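Local coordinates for protein endo-beta-1,2-glucanase (Talaromyces funiculosus, PDB 6IMV) that hydrolyses internal beta-1,2-glucosidic linkages of beta-1,2-glucans as an endo-acting glycoside hydrolase and can hold sophorose, at residues Val281-His286 against Val295-Trp300. Residues are numbered along the deposited sequence; the frame is centred on the assembly and turned at random.
With GLC (alpha-D-glucopyranose), chain D; NAG (2-acetamido-2-deoxy-beta-D-glucopyranose), chain H.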
# COMPACT_ATOMS: atom_id res chain seq x y z
N VAL A 281 -7.98 8.25 18.11
CA VAL A 281 -8.16 9.59 18.67
C VAL A 281 -8.84 10.50 17.63
O VAL A 281 -8.48 10.51 16.45
CB VAL A 281 -6.81 10.17 19.14
CG1 VAL A 281 -6.95 11.61 19.66
CG2 VAL A 281 -6.16 9.30 20.20
N SER A 282 -9.80 11.29 18.11
CA SER A 282 -10.47 12.32 17.32
C SER A 282 -9.73 13.65 17.48
O SER A 282 -9.44 14.06 18.59
CB SER A 282 -11.90 12.46 17.77
OG SER A 282 -12.61 13.34 16.92
N VAL A 283 -9.40 14.30 16.37
CA VAL A 283 -8.87 15.65 16.40
C VAL A 283 -9.49 16.44 15.24
O VAL A 283 -9.94 15.86 14.25
CB VAL A 283 -7.33 15.69 16.32
CG1 VAL A 283 -6.69 15.10 17.55
CG2 VAL A 283 -6.79 15.02 15.06
N ASP A 284 -9.47 17.77 15.39
CA ASP A 284 -10.02 18.65 14.39
C ASP A 284 -8.86 19.33 13.64
O ASP A 284 -8.00 19.98 14.25
CB ASP A 284 -10.97 19.66 15.02
CG ASP A 284 -12.31 19.10 15.45
OD1 ASP A 284 -12.63 17.92 15.13
OD2 ASP A 284 -13.04 19.86 16.11
N TYR A 285 -8.85 19.16 12.31
CA TYR A 285 -8.01 19.96 11.44
C TYR A 285 -8.62 21.36 11.31
O TYR A 285 -9.80 21.49 10.99
CB TYR A 285 -7.90 19.36 10.04
CG TYR A 285 -7.06 20.20 9.11
CD1 TYR A 285 -5.69 20.00 9.00
CD2 TYR A 285 -7.62 21.24 8.39
CE1 TYR A 285 -4.92 20.79 8.16
CE2 TYR A 285 -6.86 22.05 7.57
CZ TYR A 285 -5.50 21.83 7.45
OH TYR A 285 -4.77 22.63 6.63
N HIS A 286 -7.81 22.39 11.53
CA HIS A 286 -8.29 23.76 11.41
C HIS A 286 -7.09 24.68 11.20
O HIS A 286 -6.34 24.92 12.13
CB HIS A 286 -9.15 24.17 12.62
CG HIS A 286 -9.99 25.39 12.39
ND1 HIS A 286 -10.60 26.07 13.43
CD2 HIS A 286 -10.33 26.05 11.25
CE1 HIS A 286 -11.28 27.09 12.95
NE2 HIS A 286 -11.12 27.10 11.62
N VAL A 295 -11.10 14.48 12.12
CA VAL A 295 -10.43 13.37 11.50
C VAL A 295 -9.93 12.41 12.58
O VAL A 295 -9.80 12.77 13.75
CB VAL A 295 -9.25 13.84 10.62
CG1 VAL A 295 -9.74 14.74 9.50
CG2 VAL A 295 -8.17 14.54 11.44
N GLN A 296 -9.61 11.19 12.14
CA GLN A 296 -8.77 10.28 12.89
C GLN A 296 -7.34 10.83 12.92
O GLN A 296 -6.72 11.04 11.87
CB GLN A 296 -8.76 8.90 12.22
CG GLN A 296 -7.86 7.91 12.93
CD GLN A 296 -7.86 6.59 12.20
OE1 GLN A 296 -8.64 5.69 12.53
NE2 GLN A 296 -7.01 6.47 11.20
N LYS A 297 -6.82 11.02 14.13
CA LYS A 297 -5.46 11.48 14.31
C LYS A 297 -4.50 10.46 13.68
O LYS A 297 -4.65 9.26 13.88
CB LYS A 297 -5.16 11.69 15.79
CG LYS A 297 -3.87 12.44 16.09
CD LYS A 297 -3.66 12.63 17.57
CE LYS A 297 -2.41 13.42 17.86
NZ LYS A 297 -2.25 13.64 19.32
N GLY A 298 -3.55 10.96 12.88
CA GLY A 298 -2.60 10.13 12.16
C GLY A 298 -1.31 9.92 12.95
O GLY A 298 -1.11 10.48 14.02
N TYR A 299 -0.43 9.08 12.41
CA TYR A 299 0.91 8.97 12.95
C TYR A 299 1.69 10.21 12.48
O TYR A 299 2.08 11.06 13.30
CB TYR A 299 1.54 7.62 12.60
CG TYR A 299 2.76 7.31 13.43
CD1 TYR A 299 2.66 7.10 14.79
CD2 TYR A 299 4.02 7.29 12.86
CE1 TYR A 299 3.78 6.84 15.57
CE2 TYR A 299 5.15 7.02 13.61
CZ TYR A 299 5.03 6.80 14.97
OH TYR A 299 6.15 6.54 15.71
N TRP A 300 1.86 10.32 11.15
CA TRP A 300 2.26 11.57 10.49
C TRP A 300 1.08 12.19 9.74
O TRP A 300 1.17 13.34 9.33
CB TRP A 300 3.41 11.33 9.50
CG TRP A 300 4.63 10.75 10.14
CD1 TRP A 300 5.50 11.39 10.97
CD2 TRP A 300 5.12 9.41 9.98
NE1 TRP A 300 6.48 10.52 11.37
CE2 TRP A 300 6.30 9.31 10.76
CE3 TRP A 300 4.69 8.28 9.27
CZ2 TRP A 300 7.04 8.14 10.84
CZ3 TRP A 300 5.42 7.12 9.35
CH2 TRP A 300 6.58 7.05 10.13
C1 GLC D . 5.94 2.34 11.56
C2 GLC D . 5.51 1.64 10.29
C3 GLC D . 4.60 2.53 9.46
C4 GLC D . 3.38 2.91 10.29
C5 GLC D . 3.84 3.59 11.58
C6 GLC D . 2.67 3.86 12.52
O1 GLC D . 6.78 3.44 11.15
O2 GLC D . 6.69 1.36 9.52
O3 GLC D . 4.16 1.88 8.27
O4 GLC D . 2.50 3.74 9.52
O5 GLC D . 4.79 2.77 12.27
O6 GLC D . 2.04 2.64 12.91
C1 NAG H . 1.38 9.83 20.52
C2 NAG H . 0.92 10.82 21.58
C3 NAG H . 1.30 10.25 22.94
C4 NAG H . 0.58 8.92 23.12
C5 NAG H . 1.14 7.95 22.08
C6 NAG H . 0.53 6.55 22.15
C7 NAG H . 0.93 13.19 20.91
C8 NAG H . 1.77 14.41 20.76
N2 NAG H . 1.55 12.12 21.41
O3 NAG H . 0.90 11.16 23.95
O4 NAG H . 0.70 8.46 24.48
O5 NAG H . 0.86 8.51 20.79
O6 NAG H . -0.90 6.65 22.23
O7 NAG H . -0.23 13.18 20.58
O HOH W 1 -6.10 7.81 15.82
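The aliphatic chain of Lys297 lies across Val283 and beside Val281. Its CG lies anti to the backbone N (chi1 -168°) and the chain beyond is fully extended, which carries the methylenes past Val283. CB of Lys297 sits 3.8 Å from CG2 of Val283, and farther out CD of Lys297 meets CG1 of Val283 at 3.9 Å, so the two side chains run obliquely over each other with both methyls engaged. Val281 instead lies alongside the lysine and points the same way, its CG1 4.0 Å from CD of Lys297. The same CG2 of Val283 also touches CG2 of Val295 at 3.9 Å, and Val295 in turn packs on Ala330 of helix 318-337.

This is the open end of the two-stranded antiparallel beta hairpin 282-287/290-296. Val283 and Val295 form a hydrogen-bonded pair with reciprocal N-H...O bonds, while Ser282 and Gln296 form the adjoining non-hydrogen-bonded pair on the opposite face, where Gln296 OE1 bonds Tyr472. Beyond the last pair, Lys297 N still donates to Val281 O at 2.9 Å in an almost straight bond (179°), with the donor tilted 20° from the carbonyl plane. A water then bridges Val281 N and Lys297 O, the latter also bonded by Tyr249.

NZ of Lys297 is modelled 2.4 Å from O7 of an N-acetylglucosamine, too short for the detail of this hydrogen bond to be trusted. Past Gly298 the chain arrives at a separate sugar: C6 of the glucose lies over one face of the Tyr299 ring, 3.6 Å from its CG.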